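Local coordinates for putative GH105 family protein (Salmonella enterica subsp. enterica serovar Paratyphi A, PDB 3QWT) that is of unknown function but probably acts as a hydrolase of glycoside hydrolase family 105, built on an alpha/alpha toroid, at residues Gln164-Asp169 against Val202-Asp207. Numbering follows the deposited sequence.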
ATOM      1  N   GLN A 164      44.338  -4.039  -4.896  1.00 37.43           N
ATOM      2  CA  GLN A 164      43.675  -5.328  -5.112  1.00 37.61           C
ATOM      3  C   GLN A 164      43.443  -6.190  -3.864  1.00 37.95           C
ATOM      4  O   GLN A 164      43.046  -7.343  -3.993  1.00 31.31           O
ATOM      5  CB  GLN A 164      44.449  -6.151  -6.147  1.00 35.39           C
ATOM      6  CG  GLN A 164      44.375  -5.599  -7.554  1.00 36.02           C
ATOM      7  CD  GLN A 164      43.033  -5.861  -8.212  1.00 41.15           C
ATOM      8  OE1 GLN A 164      41.980  -5.763  -7.580  1.00 44.36           O
ATOM      9  NE2 GLN A 164      43.067  -6.211  -9.486  1.00 46.25           N
ATOM     10  N   GLN A 165      43.687  -5.648  -2.671  1.00 40.24           N
ATOM     11  CA  GLN A 165      43.536  -6.430  -1.434  1.00 37.21           C
ATOM     12  C   GLN A 165      42.209  -6.172  -0.724  1.00 38.00           C
ATOM     13  O   GLN A 165      41.704  -5.029  -0.713  1.00 33.32           O
ATOM     14  CB  GLN A 165      44.660  -6.123  -0.437  1.00 29.27           C
ATOM     15  CG  GLN A 165      46.062  -6.448  -0.891  1.00 37.93           C
ATOM     16  CD  GLN A 165      47.084  -6.116   0.198  1.00 39.51           C
ATOM     17  OE1 GLN A 165      46.750  -6.105   1.383  1.00 42.46           O
ATOM     18  NE2 GLN A 165      48.323  -5.839  -0.199  1.00 34.48           N
HETATM   19  N   MSE A 166      41.676  -7.240  -0.119  1.00 36.75           N
HETATM   20  CA  MSE A 166      40.500  -7.179   0.759  1.00 35.74           C
HETATM   21  C   MSE A 166      40.867  -7.772   2.126  1.00 37.62           C
HETATM   22  O   MSE A 166      41.484  -8.838   2.199  1.00 37.72           O
HETATM   23  CB  MSE A 166      39.326  -7.947   0.145  1.00 35.83           C
HETATM   24  CG  MSE A 166      38.771  -7.330  -1.139  1.00 36.71           C
HETATM   25 SE   MSE A 166      37.252  -8.272  -1.980  0.75 46.79          SE
HETATM   26  CE  MSE A 166      35.849  -8.012  -0.618  1.00 21.35           C
ATOM     27  N   TRP A 167      40.512  -7.084   3.207  1.00 34.87           N
ATOM     28  CA  TRP A 167      40.837  -7.585   4.551  1.00 36.39           C
ATOM     29  C   TRP A 167      39.589  -7.780   5.401  1.00 35.12           C
ATOM     30  O   TRP A 167      38.583  -7.090   5.196  1.00 28.58           O
ATOM     31  CB  TRP A 167      41.744  -6.600   5.307  1.00 35.46           C
ATOM     32  CG  TRP A 167      43.059  -6.289   4.671  1.00 36.24           C
ATOM     33  CD1 TRP A 167      43.428  -6.524   3.386  1.00 37.67           C
ATOM     34  CD2 TRP A 167      44.183  -5.670   5.307  1.00 33.53           C
ATOM     35  NE1 TRP A 167      44.714  -6.087   3.177  1.00 41.32           N
ATOM     36  CE2 TRP A 167      45.197  -5.552   4.339  1.00 35.81           C
ATOM     37  CE3 TRP A 167      44.426  -5.205   6.600  1.00 36.26           C
ATOM     38  CZ2 TRP A 167      46.450  -4.995   4.625  1.00 41.17           C
ATOM     39  CZ3 TRP A 167      45.666  -4.640   6.884  1.00 41.67           C
ATOM     40  CH2 TRP A 167      46.665  -4.548   5.899  1.00 39.72           C
ATOM     41  N   ASP A 168      39.674  -8.675   6.387  1.00 25.15           N
ATOM     42  CA  ASP A 168      38.639  -8.762   7.422  1.00 27.64           C
ATOM     43  C   ASP A 168      38.230  -7.372   7.953  1.00 26.27           C
ATOM     44  O   ASP A 168      37.054  -7.057   8.048  1.00 33.98           O
ATOM     45  CB  ASP A 168      39.144  -9.565   8.619  1.00 22.41           C
ATOM     46  CG  ASP A 168      39.673 -10.954   8.233  1.00 34.70           C
ATOM     47  OD1 ASP A 168      39.467 -11.409   7.092  1.00 35.50           O
ATOM     48  OD2 ASP A 168      40.295 -11.600   9.090  1.00 40.61           O
ATOM     49  N   ASP A 169      39.234  -6.584   8.327  1.00 25.81           N
ATOM     50  CA  ASP A 169      39.070  -5.352   9.076  1.00 27.22           C
ATOM     51  C   ASP A 169      38.112  -4.381   8.354  1.00 32.84           C
ATOM     52  O   ASP A 169      37.422  -3.574   8.977  1.00 40.33           O
ATOM     53  CB  ASP A 169      40.449  -4.690   9.312  1.00 34.67           C
ATOM     54  CG  ASP A 169      41.495  -5.666   9.933  1.00 45.39           C
ATOM     55  OD1 ASP A 169      41.950  -5.440  11.083  1.00 40.44           O
ATOM     56  OD2 ASP A 169      41.871  -6.659   9.272  1.00 41.98           O
ATOM     57  N   VAL A 202      32.947 -12.624   2.477  1.00 27.94           N
ATOM     58  CA  VAL A 202      32.766 -14.022   2.825  1.00 30.39           C
ATOM     59  C   VAL A 202      33.373 -14.902   1.740  1.00 34.28           C
ATOM     60  O   VAL A 202      34.212 -15.746   2.033  1.00 28.56           O
ATOM     61  CB  VAL A 202      31.281 -14.389   3.054  1.00 25.01           C
ATOM     62  CG1 VAL A 202      31.095 -15.917   3.157  1.00 23.74           C
ATOM     63  CG2 VAL A 202      30.772 -13.728   4.312  1.00 30.56           C
ATOM     64  N   GLN A 203      32.970 -14.686   0.490  1.00 34.00           N
ATOM     65  CA  GLN A 203      33.519 -15.445  -0.636  1.00 33.06           C
ATOM     66  C   GLN A 203      35.052 -15.566  -0.590  1.00 38.25           C
ATOM     67  O   GLN A 203      35.607 -16.632  -0.838  1.00 38.75           O
ATOM     68  CB  GLN A 203      33.092 -14.807  -1.959  1.00 31.05           C
ATOM     69  CG  GLN A 203      33.655 -15.489  -3.210  1.00 32.92           C
ATOM     70  CD  GLN A 203      33.013 -14.950  -4.493  1.00 37.13           C
ATOM     71  OE1 GLN A 203      31.780 -14.926  -4.626  1.00 37.38           O
ATOM     72  NE2 GLN A 203      33.847 -14.503  -5.436  1.00 30.31           N
ATOM     73  N   ASN A 204      35.727 -14.472  -0.257  1.00 35.78           N
ATOM     74  CA  ASN A 204      37.174 -14.383  -0.413  1.00 37.44           C
ATOM     75  C   ASN A 204      37.976 -14.679   0.848  1.00 34.69           C
ATOM     76  O   ASN A 204      39.155 -15.029   0.766  1.00 34.86           O
ATOM     77  CB  ASN A 204      37.583 -12.998  -0.953  1.00 40.39           C
ATOM     78  CG  ASN A 204      37.251 -12.814  -2.428  1.00 45.72           C
ATOM     79  OD1 ASN A 204      37.117 -13.781  -3.184  1.00 39.28           O
ATOM     80  ND2 ASN A 204      37.129 -11.555  -2.846  1.00 49.73           N
ATOM     81  N   LEU A 205      37.350 -14.541   2.011  1.00 33.91           N
ATOM     82  CA  LEU A 205      38.106 -14.591   3.260  1.00 36.08           C
ATOM     83  C   LEU A 205      37.733 -15.759   4.172  1.00 37.46           C
ATOM     84  O   LEU A 205      38.577 -16.255   4.911  1.00 43.13           O
ATOM     85  CB  LEU A 205      37.995 -13.266   4.004  1.00 27.38           C
ATOM     86  CG  LEU A 205      38.637 -12.098   3.248  1.00 36.80           C
ATOM     87  CD1 LEU A 205      38.097 -10.746   3.732  1.00 36.46           C
ATOM     88  CD2 LEU A 205      40.175 -12.134   3.344  1.00 35.98           C
HETATM   89  N   MSE A 206      36.480 -16.201   4.122  1.00 31.97           N
HETATM   90  CA  MSE A 206      36.076 -17.330   4.937  1.00 33.31           C
HETATM   91  C   MSE A 206      36.814 -18.604   4.513  1.00 32.16           C
HETATM   92  O   MSE A 206      37.011 -18.875   3.328  1.00 37.64           O
HETATM   93  CB  MSE A 206      34.568 -17.553   4.862  1.00 41.31           C
HETATM   94  CG  MSE A 206      34.104 -18.770   5.667  1.00 47.24           C
HETATM   95 SE   MSE A 206      32.254 -19.330   5.306  0.57 41.35          SE
HETATM   96  CE  MSE A 206      32.364 -20.993   6.340  1.00 41.92           C
ATOM     97  N   ASP A 207      37.208 -19.391   5.496  1.00 34.48           N
ATOM     98  CA  ASP A 207      37.841 -20.677   5.234  1.00 32.01           C
ATOM     99  C   ASP A 207      36.818 -21.770   5.479  1.00 35.55           C
ATOM    100  O   ASP A 207      36.598 -22.165   6.622  1.00 33.03           O
ATOM    101  CB  ASP A 207      39.008 -20.871   6.183  1.00 38.25           C
ATOM    102  CG  ASP A 207      39.635 -22.236   6.053  1.00 40.41           C
ATOM    103  OD1 ASP A 207      39.592 -22.790   4.940  1.00 44.19           O
ATOM    104  OD2 ASP A 207      40.164 -22.741   7.061  1.00 43.08           O
TER
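Leu205, in the last turn of helix 188-205, sets its two methyl groups against the backbone of Met166 and Trp167 and against the carboxylate of Asp168. Its CD2 lies 3.7 Å from Met166 O and its CD1 equally near Trp167 C, while Asp168 OD1 comes alongside the branch, 3.7 Å from Leu205 CD1. With CG anti to its own carbonyl carbon (chi1 -54°), Asp168 brings OD1 over to the Leu205 branch, 4.0 Å from Leu205 CG. Beside this, selenomethionine Met166 and Asn204 cross at about a right angle, SE resting 3.4 Å from ND2. The Met166 chain is extended at chi2 (-180°), which carries SE out to Asn204, and bends at chi3 (66°); it also packs against Gln197, Leu200 and His201 of the same helix. Asn204 ND2 is hydrogen-bonded to Tyr219 OH.

Strand 216-218, antiparallel to 165-167, completes the setting: the backbone of Trp217 hydrogen-bonds that of Met166, and Trp217 also touches the side chains of Asn204 and Leu205. Away from the helix, Trp167 NE1 hydrogen-bonds Gln165 OE1 at 2.7 Å, nearly in the indole plane, and the ring stacks on His155 and meets His215 edge-to-face. A glycerol, probably from the crystallisation liquor, lies about 4 Å from the Trp167 side chain and may mark a pocket. No hydrogen bond joins the two segments; buried van der Waals packing holds the end of this toroid helix to the two-stranded sheet, while Asn204 ND2 and the strand backbone find hydrogen-bond partners outside both segments.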